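Local coordinates for protein cyclopropane-fatty-acyl-phospholipid synthase 1 (Mycobacterium tuberculosis, PDB 1KPH) that converts a double bond of an alpha mycolic acid into a cyclopropane ring at the distal position, using a methylene group from S-adenosyl-L-methionine, at residues D20-L25 with G248-L253. Sequence-based numbering, arbitrary orientation.
Sequences DDFFRL and GQAIAL
Phe22 lays the CE1 side of its ring against the methyl of Ala250, CE1 to CB being 3.8 Å, with the ring set obliquely to that methyl. This contact joins two short helices, 20-23 and 247-253, that lie outside the Rossmann-like sheet core of this methyltransferase; the backbones come nearest at the same pair, with 6.4 Å between the CA atoms of Phe22 and Ala250. The CB of Phe22 does not aim at the other helix, yet its ring arrives there because CG stands anti to the backbone N (chi1 -176°). Tyr262 of helix 256-275 meets this ring edge-to-face and Val258 touches it, so that Phe22 is buried between helix 247-253 and the one that follows. Three residues on from Phe22, Leu25 CD1 is modelled 3.7 Å from Gln249 CG, the side chains crossing at about a right angle, but the Leu25 conformation is doubtful and so are these details. Gln249 is bent at chi2 (58°) and offers its aliphatic part rather than its amide. No hydrogen bond links the two segments; they bury 244 Å², summed over both, and the closest approaches are all carbon to carbon. The centre of the contact lies about 21 Å from the centre of the chain. The Phe22 side chain is about 12 Å from the bound didecyl-dimethyl-ammonium but about 7 Å from that of Tyr33, which probably binds the cofactor, so the contact borders the cofactor region without lining the lipid-like ligand. Farther along helix 247-253, Asp21 takes part through its methylene, not its carboxylate: CB sits 4.0 Å from Leu253 CD1.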
ATOM      1  N   ASP A  20      -1.626  10.849 -12.997  1.00 26.56           N
ATOM      2  CA  ASP A  20      -0.518  11.110 -12.088  1.00 26.27           C
ATOM      3  C   ASP A  20      -0.569  12.558 -11.631  1.00 26.09           C
ATOM      4  O   ASP A  20      -0.390  12.860 -10.451  1.00 25.79           O
ATOM      5  CB  ASP A  20       0.822  10.850 -12.777  1.00 27.68           C
ATOM      6  CG  ASP A  20       1.091   9.384 -12.989  1.00 26.56           C
ATOM      7  OD1 ASP A  20       2.209   9.050 -13.437  1.00 29.87           O
ATOM      8  OD2 ASP A  20       0.192   8.564 -12.708  1.00 27.18           O
ATOM      9  N   ASP A  21      -0.823  13.449 -12.582  1.00 26.45           N
ATOM     10  CA  ASP A  21      -0.901  14.872 -12.297  1.00 26.03           C
ATOM     11  C   ASP A  21      -1.876  15.147 -11.161  1.00 23.97           C
ATOM     12  O   ASP A  21      -1.649  16.044 -10.352  1.00 22.16           O
ATOM     13  CB  ASP A  21      -1.335  15.630 -13.553  1.00 30.40           C
ATOM     14  CG  ASP A  21      -0.380  15.427 -14.714  1.00 34.98           C
ATOM     15  OD1 ASP A  21       0.754  15.954 -14.653  1.00 37.00           O
ATOM     16  OD2 ASP A  21      -0.760  14.733 -15.684  1.00 37.30           O
ATOM     17  N   PHE A  22      -2.958  14.374 -11.098  1.00 22.54           N
ATOM     18  CA  PHE A  22      -3.958  14.555 -10.044  1.00 21.42           C
ATOM     19  C   PHE A  22      -3.457  14.070  -8.683  1.00 20.47           C
ATOM     20  O   PHE A  22      -3.588  14.764  -7.678  1.00 18.68           O
ATOM     21  CB  PHE A  22      -5.256  13.814 -10.383  1.00 23.27           C
ATOM     22  CG  PHE A  22      -6.352  14.035  -9.372  1.00 22.94           C
ATOM     23  CD1 PHE A  22      -7.099  15.205  -9.385  1.00 24.12           C
ATOM     24  CD2 PHE A  22      -6.602  13.091  -8.379  1.00 24.71           C
ATOM     25  CE1 PHE A  22      -8.082  15.438  -8.423  1.00 24.30           C
ATOM     26  CE2 PHE A  22      -7.583  13.314  -7.411  1.00 23.44           C
ATOM     27  CZ  PHE A  22      -8.322  14.489  -7.434  1.00 23.15           C
ATOM     28  N   PHE A  23      -2.893  12.869  -8.646  1.00 21.58           N
ATOM     29  CA  PHE A  23      -2.390  12.337  -7.390  1.00 21.55           C
ATOM     30  C   PHE A  23      -1.283  13.218  -6.845  1.00 21.79           C
ATOM     31  O   PHE A  23      -1.151  13.375  -5.635  1.00 22.57           O
ATOM     32  CB  PHE A  23      -1.889  10.904  -7.572  1.00 21.72           C
ATOM     33  CG  PHE A  23      -2.993   9.908  -7.754  1.00 22.58           C
ATOM     34  CD1 PHE A  23      -3.292   9.399  -9.014  1.00 20.39           C
ATOM     35  CD2 PHE A  23      -3.757   9.499  -6.663  1.00 21.85           C
ATOM     36  CE1 PHE A  23      -4.335   8.497  -9.185  1.00 23.75           C
ATOM     37  CE2 PHE A  23      -4.803   8.597  -6.822  1.00 22.52           C
ATOM     38  CZ  PHE A  23      -5.093   8.096  -8.087  1.00 23.15           C
ATOM     39  N   ARG A  24      -0.507  13.804  -7.750  1.00 21.78           N
ATOM     40  CA  ARG A  24       0.584  14.684  -7.362  1.00 22.33           C
ATOM     41  C   ARG A  24       0.093  15.895  -6.591  1.00 21.68           C
ATOM     42  O   ARG A  24       0.884  16.558  -5.926  1.00 21.33           O
ATOM     43  CB  ARG A  24       1.363  15.151  -8.595  1.00 24.51           C
ATOM     44  CG  ARG A  24       2.432  14.179  -9.054  1.00 28.67           C
ATOM     45  CD  ARG A  24       3.199  14.722 -10.248  1.00 29.73           C
ATOM     46  NE  ARG A  24       4.436  13.982 -10.456  1.00 35.65           N
ATOM     47  CZ  ARG A  24       5.538  14.146  -9.729  1.00 35.34           C
ATOM     48  NH1 ARG A  24       5.569  15.036  -8.746  1.00 36.74           N
ATOM     49  NH2 ARG A  24       6.605  13.404  -9.975  1.00 37.85           N
ATOM     50  N   LEU A  25      -1.204  16.190  -6.679  1.00 21.03           N
ATOM     51  CA  LEU A  25      -1.755  17.336  -5.956  1.00 19.31           C
ATOM     52  C   LEU A  25      -1.862  17.087  -4.462  1.00 19.72           C
ATOM     53  O   LEU A  25      -1.969  18.034  -3.684  1.00 18.99           O
ATOM     54  CB  LEU A  25      -3.147  17.731  -6.472  1.00 21.20           C
ATOM     55  CG  LEU A  25      -3.334  18.451  -7.814  1.00 22.52           C
ATOM     56  CD1 LEU A  25      -2.212  19.445  -8.054  1.00 22.39           C
ATOM     57  CD2 LEU A  25      -3.364  17.453  -8.918  1.00 23.11           C
ATOM     58  N   GLY A 248      -8.439  24.308  -7.101  1.00 28.21           N
ATOM     59  CA  GLY A 248      -8.559  24.871  -8.434  1.00 28.31           C
ATOM     60  C   GLY A 248      -7.829  24.026  -9.455  1.00 29.12           C
ATOM     61  O   GLY A 248      -8.291  23.841 -10.583  1.00 29.22           O
ATOM     62  N   GLN A 249      -6.682  23.497  -9.051  1.00 30.06           N
ATOM     63  CA  GLN A 249      -5.884  22.666  -9.936  1.00 30.64           C
ATOM     64  C   GLN A 249      -6.553  21.307 -10.140  1.00 30.60           C
ATOM     65  O   GLN A 249      -6.505  20.740 -11.229  1.00 30.65           O
ATOM     66  CB  GLN A 249      -4.488  22.473  -9.344  1.00 31.79           C
ATOM     67  CG  GLN A 249      -3.437  22.080 -10.362  1.00 35.34           C
ATOM     68  CD  GLN A 249      -3.325  23.096 -11.481  1.00 36.51           C
ATOM     69  OE1 GLN A 249      -3.240  24.299 -11.233  1.00 39.05           O
ATOM     70  NE2 GLN A 249      -3.318  22.617 -12.716  1.00 37.83           N
ATOM     71  N   ALA A 250      -7.181  20.796  -9.086  1.00 30.38           N
ATOM     72  CA  ALA A 250      -7.854  19.500  -9.133  1.00 30.80           C
ATOM     73  C   ALA A 250      -8.999  19.461 -10.148  1.00 31.44           C
ATOM     74  O   ALA A 250      -9.171  18.476 -10.872  1.00 30.15           O
ATOM     75  CB  ALA A 250      -8.380  19.144  -7.743  1.00 30.52           C
ATOM     76  N   ILE A 251      -9.781  20.532 -10.192  1.00 32.29           N
ATOM     77  CA  ILE A 251     -10.910  20.616 -11.112  1.00 33.90           C
ATOM     78  C   ILE A 251     -10.445  20.723 -12.564  1.00 35.40           C
ATOM     79  O   ILE A 251     -11.000  20.073 -13.450  1.00 34.72           O
ATOM     80  CB  ILE A 251     -11.800  21.820 -10.768  1.00 32.64           C
ATOM     81  CG1 ILE A 251     -12.370  21.641  -9.357  1.00 33.04           C
ATOM     82  CG2 ILE A 251     -12.919  21.953 -11.789  1.00 33.13           C
ATOM     83  CD1 ILE A 251     -13.135  22.838  -8.833  1.00 31.38           C
ATOM     84  N   ALA A 252      -9.422  21.538 -12.798  1.00 37.64           N
ATOM     85  CA  ALA A 252      -8.881  21.727 -14.139  1.00 38.43           C
ATOM     86  C   ALA A 252      -8.466  20.393 -14.759  1.00 40.29           C
ATOM     87  O   ALA A 252      -8.925  20.034 -15.844  1.00 40.10           O
ATOM     88  CB  ALA A 252      -7.692  22.674 -14.091  1.00 38.82           C
ATOM     89  N   LEU A 253      -7.604  19.659 -14.060  1.00 41.03           N
ATOM     90  CA  LEU A 253      -7.128  18.366 -14.544  1.00 41.93           C
ATOM     91  C   LEU A 253      -8.243  17.339 -14.677  1.00 42.15           C
ATOM     92  O   LEU A 253      -8.208  16.490 -15.569  1.00 41.75           O
ATOM     93  CB  LEU A 253      -6.041  17.813 -13.617  1.00 42.10           C
ATOM     94  CG  LEU A 253      -4.637  18.419 -13.730  1.00 43.23           C
ATOM     95  CD1 LEU A 253      -4.073  18.146 -15.116  1.00 42.70           C
ATOM     96  CD2 LEU A 253      -4.690  19.910 -13.461  1.00 43.37           C
TER